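Local coordinates for bartonella effector protein (Bep) substrate of VirB T4SS (Bartonella clarridgeiae, PDB 4XI8), which is a host-targeted effector translocated by the VirB type IV secretion system and carries a Fic domain that may transfer AMP from ATP to protein hydroxyl groups, at residues E130-F135 against P198-F203. Residues are numbered along the deposited sequence; the frame is centred on the assembly and turned at random.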
loop_
_atom_site.group_PDB
_atom_site.type_symbol
_atom_site.label_atom_id
_atom_site.label_comp_id
_atom_site.label_asym_id
_atom_site.label_seq_id
_atom_site.Cartn_x
_atom_site.Cartn_y
_atom_site.Cartn_z
ATOM N N GLU A 130 4.775 5.049 -29.043
ATOM C CA GLU A 130 5.009 3.751 -29.665
ATOM C C GLU A 130 4.629 2.612 -28.727
ATOM O O GLU A 130 4.051 1.614 -29.154
ATOM C CB GLU A 130 6.471 3.617 -30.092
ATOM C CG GLU A 130 6.846 4.441 -31.316
ATOM C CD GLU A 130 6.204 3.926 -32.592
ATOM O OE1 GLU A 130 5.745 2.764 -32.607
ATOM O OE2 GLU A 130 6.159 4.684 -33.583
ATOM N N VAL A 131 4.952 2.765 -27.448
ATOM C CA VAL A 131 4.645 1.737 -26.464
ATOM C C VAL A 131 3.146 1.685 -26.182
ATOM O O VAL A 131 2.564 0.605 -26.066
ATOM C CB VAL A 131 5.416 1.979 -25.147
ATOM C CG1 VAL A 131 4.895 1.079 -24.036
ATOM C CG2 VAL A 131 6.898 1.753 -25.363
ATOM N N SER A 132 2.523 2.857 -26.092
ATOM C CA SER A 132 1.097 2.948 -25.797
ATOM C C SER A 132 0.242 2.246 -26.848
ATOM O O SER A 132 -0.723 1.564 -26.516
ATOM C CB SER A 132 0.668 4.413 -25.680
ATOM O OG SER A 132 1.481 5.111 -24.754
ATOM N N THR A 133 0.611 2.406 -28.115
ATOM C CA THR A 133 -0.133 1.797 -29.212
ATOM C C THR A 133 -0.061 0.275 -29.174
ATOM O O THR A 133 -1.079 -0.408 -29.297
ATOM C CB THR A 133 0.380 2.293 -30.576
ATOM O OG1 THR A 133 0.226 3.715 -30.657
ATOM C CG2 THR A 133 -0.396 1.640 -31.709
ATOM N N VAL A 134 1.146 -0.253 -28.998
ATOM C CA VAL A 134 1.349 -1.695 -28.951
ATOM C C VAL A 134 0.709 -2.297 -27.702
ATOM O O VAL A 134 0.162 -3.400 -27.747
ATOM C CB VAL A 134 2.850 -2.048 -28.987
ATOM C CG1 VAL A 134 3.047 -3.555 -28.999
ATOM C CG2 VAL A 134 3.509 -1.417 -30.202
ATOM N N PHE A 135 0.770 -1.566 -26.594
ATOM C CA PHE A 135 0.187 -2.028 -25.339
ATOM C C PHE A 135 -1.329 -2.166 -25.465
ATOM O O PHE A 135 -1.911 -3.156 -25.018
ATOM C CB PHE A 135 0.539 -1.073 -24.197
ATOM C CG PHE A 135 0.128 -1.573 -22.841
ATOM C CD1 PHE A 135 0.898 -2.511 -22.173
ATOM C CD2 PHE A 135 -1.023 -1.104 -22.232
ATOM C CE1 PHE A 135 0.527 -2.974 -20.926
ATOM C CE2 PHE A 135 -1.400 -1.564 -20.984
ATOM C CZ PHE A 135 -0.624 -2.499 -20.331
ATOM N N PRO A 198 -5.726 8.944 -22.305
ATOM C CA PRO A 198 -5.403 8.462 -20.954
ATOM C C PRO A 198 -4.198 7.522 -20.926
ATOM O O PRO A 198 -3.448 7.523 -19.949
ATOM C CB PRO A 198 -6.675 7.721 -20.531
ATOM C CG PRO A 198 -7.752 8.341 -21.338
ATOM C CD PRO A 198 -7.120 8.623 -22.665
ATOM N N MET A 199 -4.020 6.733 -21.981
ATOM C CA MET A 199 -2.880 5.827 -22.071
ATOM C C MET A 199 -1.570 6.588 -22.218
ATOM O O MET A 199 -0.558 6.218 -21.623
ATOM C CB MET A 199 -3.053 4.857 -23.239
ATOM C CG MET A 199 -3.600 3.506 -22.828
ATOM S SD MET A 199 -2.490 2.664 -21.683
ATOM C CE MET A 199 -3.495 1.259 -21.226
ATOM N N LEU A 200 -1.592 7.649 -23.019
ATOM C CA LEU A 200 -0.422 8.501 -23.196
ATOM C C LEU A 200 -0.021 9.145 -21.874
ATOM O O LEU A 200 1.161 9.209 -21.538
ATOM C CB LEU A 200 -0.692 9.577 -24.249
ATOM C CG LEU A 200 -0.881 9.087 -25.686
ATOM C CD1 LEU A 200 -1.239 10.245 -26.604
ATOM C CD2 LEU A 200 0.369 8.372 -26.180
ATOM N N HIS A 201 -1.015 9.620 -21.130
ATOM C CA HIS A 201 -0.784 10.220 -19.820
ATOM C C HIS A 201 -0.178 9.227 -18.835
ATOM O O HIS A 201 0.662 9.591 -18.013
ATOM C CB HIS A 201 -2.091 10.777 -19.252
ATOM C CG HIS A 201 -2.594 11.990 -19.966
ATOM N ND1 HIS A 201 -3.796 12.592 -19.659
ATOM C CD2 HIS A 201 -2.056 12.720 -20.975
ATOM C CE1 HIS A 201 -3.977 13.637 -20.447
ATOM N NE2 HIS A 201 -2.939 13.736 -21.253
ATOM N N LEU A 202 -0.612 7.973 -18.923
ATOM C CA LEU A 202 -0.117 6.929 -18.034
ATOM C C LEU A 202 1.375 6.700 -18.238
ATOM O O LEU A 202 2.168 6.856 -17.312
ATOM C CB LEU A 202 -0.895 5.627 -18.256
ATOM C CG LEU A 202 -0.758 4.490 -17.237
ATOM C CD1 LEU A 202 -2.039 3.674 -17.192
ATOM C CD2 LEU A 202 0.426 3.586 -17.554
ATOM N N PHE A 203 1.751 6.348 -19.464
ATOM C CA PHE A 203 3.138 6.036 -19.789
ATOM C C PHE A 203 4.062 7.242 -19.633
ATOM O O PHE A 203 5.257 7.085 -19.381
ATOM C CB PHE A 203 3.231 5.474 -21.208
ATOM C CG PHE A 203 2.831 4.030 -21.306
ATOM C CD1 PHE A 203 3.651 3.035 -20.799
ATOM C CD2 PHE A 203 1.630 3.667 -21.891
ATOM C CE1 PHE A 203 3.285 1.705 -20.880
ATOM C CE2 PHE A 203 1.257 2.338 -21.977
ATOM C CZ PHE A 203 2.085 1.356 -21.470
#
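Phe203 inserts its ring among Val131, Ser132 and Phe135, joining two helices of the Fic domain. This mainly helical fold brings helix 197-206 against helix 124-140, which leads toward the loop where the Fic signature motif of relatives begins, continuing into helix 148-162. The two short segments cross at 124°, with their axes 9.4 Å apart at closest approach.

The Phe203 side chain meets a succession of neighbours from base to tip. Its CB begins beside Ser132, 4.0 Å from OG, and CG stays near the same hydroxyl. The ring then divides its contacts. Ser132 OG lies oblique to the ring near CD2, while CE2 passes along the backbone CA of Ser132. Along the other edge, CD1 and CE1 lie nearest Val131 CG1, which sits over one face, offset toward the rim, in a CH-pi contact 3.6 Å from CE1. At the far end, CZ comes over one face of Phe135, off-centre toward the rim, 3.8 Å from CG. The pair is therefore T-shaped, with ring planes at 79° and Phe203 contributing the edge.

Phe135 is placed to receive that edge by its first torsion, which sets CG anti to the backbone N (chi1 -172°). A second edge-to-face partner, Phe156 of helix 148-162, ties this ring to the next helix of the core. The hydroxyl of Ser132 is hydrogen-bonded to Ile128 O in its own helix; toward the other helix it packs against Phe203 and Leu200 CD2. Met199, bent at chi2, completes the interface in a Met-aromatic contact. Its SD lies obliquely to the Phe135 ring, 5.2 Å from the centroid, and its terminal CE reaches the ring edge, near the plane, 3.5 Å from CE2.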